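Local coordinates for protein CmeC (Campylobacter jejuni, PDB 4MT4) that probably serves as the trimeric outer membrane channel of a drug efflux system, carrying substrates out of the cell, at residues N165-Y170 with Q248-F253. Numbering follows the deposited sequence.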
ATOM      1  N   ASN B 165       7.111  -9.796  22.101  1.00 44.89           N
ATOM      2  CA  ASN B 165       6.392 -10.889  21.457  1.00 47.54           C
ATOM      3  C   ASN B 165       7.282 -12.118  21.324  1.00 55.34           C
ATOM      4  O   ASN B 165       6.802 -13.254  21.355  1.00 56.41           O
ATOM      5  CB  ASN B 165       5.874 -10.466  20.083  1.00 43.56           C
ATOM      6  CG  ASN B 165       4.672  -9.547  20.166  1.00 48.03           C
ATOM      7  OD1 ASN B 165       3.952  -9.536  21.164  1.00 61.22           O
ATOM      8  ND2 ASN B 165       4.445  -8.774  19.110  1.00 51.80           N
ATOM      9  N   LEU B 166       8.582 -11.883  21.179  1.00 49.16           N
ATOM     10  CA  LEU B 166       9.553 -12.966  21.098  1.00 55.37           C
ATOM     11  C   LEU B 166       9.730 -13.639  22.456  1.00 50.71           C
ATOM     12  O   LEU B 166       9.754 -14.868  22.549  1.00 46.11           O
ATOM     13  CB  LEU B 166      10.897 -12.449  20.591  1.00 38.20           C
ATOM     14  CG  LEU B 166      12.030 -13.476  20.586  1.00 44.17           C
ATOM     15  CD1 LEU B 166      11.689 -14.650  19.677  1.00 42.65           C
ATOM     16  CD2 LEU B 166      13.347 -12.837  20.175  1.00 52.16           C
ATOM     17  N   VAL B 167       9.857 -12.828  23.503  1.00 43.93           N
ATOM     18  CA  VAL B 167       9.982 -13.341  24.864  1.00 53.68           C
ATOM     19  C   VAL B 167       8.721 -14.103  25.253  1.00 48.63           C
ATOM     20  O   VAL B 167       8.781 -15.129  25.929  1.00 50.28           O
ATOM     21  CB  VAL B 167      10.235 -12.210  25.883  1.00 59.71           C
ATOM     22  CG1 VAL B 167      10.403 -12.781  27.277  1.00 41.94           C
ATOM     23  CG2 VAL B 167      11.463 -11.405  25.490  1.00 44.91           C
ATOM     24  N   ASN B 168       7.579 -13.586  24.813  1.00 49.98           N
ATOM     25  CA  ASN B 168       6.297 -14.246  25.012  1.00 41.47           C
ATOM     26  C   ASN B 168       6.296 -15.610  24.332  1.00 54.41           C
ATOM     27  O   ASN B 168       5.769 -16.586  24.864  1.00 54.29           O
ATOM     28  CB  ASN B 168       5.165 -13.376  24.464  1.00 38.68           C
ATOM     29  CG  ASN B 168       3.793 -13.814  24.941  1.00 46.40           C
ATOM     30  OD1 ASN B 168       2.794 -13.156  24.656  1.00 53.53           O
ATOM     31  ND2 ASN B 168       3.737 -14.916  25.679  1.00 55.48           N
ATOM     32  N   ALA B 169       6.901 -15.665  23.151  1.00 53.21           N
ATOM     33  CA  ALA B 169       6.978 -16.897  22.381  1.00 46.37           C
ATOM     34  C   ALA B 169       7.928 -17.897  23.033  1.00 57.13           C
ATOM     35  O   ALA B 169       7.685 -19.102  23.007  1.00 48.98           O
ATOM     36  CB  ALA B 169       7.412 -16.602  20.958  1.00 42.75           C
ATOM     37  N   TYR B 170       9.007 -17.390  23.622  1.00 49.47           N
ATOM     38  CA  TYR B 170       9.952 -18.235  24.343  1.00 55.03           C
ATOM     39  C   TYR B 170       9.301 -18.855  25.576  1.00 53.34           C
ATOM     40  O   TYR B 170       9.478 -20.042  25.853  1.00 61.80           O
ATOM     41  CB  TYR B 170      11.192 -17.438  24.756  1.00 45.24           C
ATOM     42  CG  TYR B 170      12.301 -17.417  23.728  1.00 62.36           C
ATOM     43  CD1 TYR B 170      12.982 -18.581  23.387  1.00 54.09           C
ATOM     44  CD2 TYR B 170      12.683 -16.231  23.114  1.00 57.32           C
ATOM     45  CE1 TYR B 170      14.002 -18.564  22.452  1.00 61.72           C
ATOM     46  CE2 TYR B 170      13.704 -16.205  22.180  1.00 51.49           C
ATOM     47  CZ  TYR B 170      14.359 -17.374  21.852  1.00 62.59           C
ATOM     48  OH  TYR B 170      15.373 -17.345  20.920  1.00 74.02           O
ATOM     49  N   GLN B 248      18.353 -15.021  20.178  1.00 63.47           N
ATOM     50  CA  GLN B 248      18.250 -13.776  20.930  1.00 59.85           C
ATOM     51  C   GLN B 248      18.177 -14.013  22.434  1.00 57.23           C
ATOM     52  O   GLN B 248      17.237 -14.635  22.931  1.00 57.94           O
ATOM     53  CB  GLN B 248      17.026 -12.981  20.470  1.00 61.85           C
ATOM     54  CG  GLN B 248      16.794 -11.695  21.250  1.00 49.95           C
ATOM     55  CD  GLN B 248      17.900 -10.678  21.048  1.00 57.24           C
ATOM     56  OE1 GLN B 248      18.411 -10.512  19.942  1.00 66.01           O
ATOM     57  NE2 GLN B 248      18.277  -9.994  22.122  1.00 51.44           N
ATOM     58  N   SER B 249      19.180 -13.516  23.153  1.00 56.57           N
ATOM     59  CA  SER B 249      19.161 -13.530  24.610  1.00 48.30           C
ATOM     60  C   SER B 249      18.100 -12.553  25.102  1.00 61.01           C
ATOM     61  O   SER B 249      17.910 -11.493  24.507  1.00 60.51           O
ATOM     62  CB  SER B 249      20.533 -13.162  25.179  1.00 51.03           C
ATOM     63  OG  SER B 249      21.534 -14.061  24.737  1.00 72.13           O
ATOM     64  N   TYR B 250      17.411 -12.901  26.183  1.00 62.10           N
ATOM     65  CA  TYR B 250      16.309 -12.070  26.656  1.00 62.29           C
ATOM     66  C   TYR B 250      16.135 -12.100  28.173  1.00 65.08           C
ATOM     67  O   TYR B 250      16.869 -12.785  28.888  1.00 58.52           O
ATOM     68  CB  TYR B 250      15.004 -12.501  25.982  1.00 59.73           C
ATOM     69  CG  TYR B 250      14.559 -13.903  26.338  1.00 54.18           C
ATOM     70  CD1 TYR B 250      15.052 -15.005  25.652  1.00 53.54           C
ATOM     71  CD2 TYR B 250      13.644 -14.123  27.359  1.00 63.94           C
ATOM     72  CE1 TYR B 250      14.647 -16.287  25.976  1.00 63.22           C
ATOM     73  CE2 TYR B 250      13.234 -15.397  27.689  1.00 55.44           C
ATOM     74  CZ  TYR B 250      13.738 -16.476  26.995  1.00 64.47           C
ATOM     75  OH  TYR B 250      13.331 -17.750  27.320  1.00 68.76           O
ATOM     76  N   GLN B 251      15.149 -11.346  28.648  1.00 64.06           N
ATOM     77  CA  GLN B 251      14.856 -11.241  30.071  1.00 47.84           C
ATOM     78  C   GLN B 251      13.350 -11.173  30.295  1.00 59.19           C
ATOM     79  O   GLN B 251      12.652 -10.413  29.624  1.00 60.98           O
ATOM     80  CB  GLN B 251      15.538 -10.010  30.667  1.00 52.01           C
ATOM     81  CG  GLN B 251      15.020  -9.602  32.036  1.00 58.92           C
ATOM     82  CD  GLN B 251      15.640  -8.311  32.531  1.00 60.09           C
ATOM     83  OE1 GLN B 251      16.859  -8.148  32.512  1.00 66.05           O
ATOM     84  NE2 GLN B 251      14.799  -7.379  32.966  1.00 54.15           N
ATOM     85  N   VAL B 252      12.858 -11.975  31.237  1.00 56.70           N
ATOM     86  CA  VAL B 252      11.434 -12.020  31.562  1.00 57.08           C
ATOM     87  C   VAL B 252      10.925 -10.675  32.076  1.00 53.23           C
ATOM     88  O   VAL B 252      11.573 -10.026  32.898  1.00 65.01           O
ATOM     89  CB  VAL B 252      11.140 -13.121  32.614  1.00 59.80           C
ATOM     90  CG1 VAL B 252       9.843 -12.839  33.370  1.00 52.37           C
ATOM     91  CG2 VAL B 252      11.089 -14.488  31.949  1.00 53.32           C
ATOM     92  N   PHE B 253       9.766 -10.259  31.575  1.00 53.20           N
ATOM     93  CA  PHE B 253       9.141  -9.017  32.009  1.00 58.85           C
ATOM     94  C   PHE B 253       8.482  -9.176  33.373  1.00 68.06           C
ATOM     95  O   PHE B 253       7.630 -10.044  33.566  1.00 56.75           O
ATOM     96  CB  PHE B 253       8.107  -8.548  30.982  1.00 56.60           C
ATOM     97  CG  PHE B 253       7.312  -7.350  31.423  1.00 55.49           C
ATOM     98  CD1 PHE B 253       7.843  -6.076  31.320  1.00 55.22           C
ATOM     99  CD2 PHE B 253       6.030  -7.496  31.933  1.00 59.62           C
ATOM    100  CE1 PHE B 253       7.116  -4.971  31.722  1.00 51.54           C
ATOM    101  CE2 PHE B 253       5.299  -6.394  32.338  1.00 63.25           C
ATOM    102  CZ  PHE B 253       5.843  -5.130  32.231  1.00 54.74           C
TER
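Tyr170 and Tyr250 lie against each other as an offset stack, their centroids 4.5 Å apart and their planes 15° from parallel. The overlap is partial. Tyr250 CE1 sits over one face of the Tyr170 ring, toward its rim, and is 3.4 Å from Tyr170 CG. The hydroxyl end of Tyr250 reaches past the ring to the root of the Tyr170 side chain, where Tyr250 OH is 3.4 Å from Tyr170 CB. This is van der Waals contact. Tyr250 has its CG between the backbone N and the carbonyl carbon (chi1 65°), and from there the ring runs along the helix surface. Val167 comes obliquely against the CD2 part of Tyr250, one methyl on the ring and the other nearest the CB. Val167 CG1 is 3.5 Å from Tyr250 CD2. Val167 CG2 is 3.7 Å from Tyr250 CB. The ring thus bridges Val167 and Tyr170, three residues apart and nearly a turn along the helix.

Segment 165-170 is part of the long helix 129-195 in the alpha-helical barrel of an outer membrane factor. The extended segment 248-253 belongs to the connection between helices 240-245 and 273-293 and crosses that long helix. Val167 also touches Tyr433 of helix 411-445, and Leu166 touches Leu232 of helix 201-236.

At the Gln248 end, Leu166 CD2 packs on the aliphatic part of the glutamine, 3.7 Å from Gln248 CB. The Gln248 chain then bends at chi2 (65°), and its amide turns back to its own backbone. Gln248 NE2 donates to Ser249 O at 2.8 Å, in the carbonyl plane. Farther along, the CB of Gln251 leads away from the helix, and its NE2 bonds to Asp42 O.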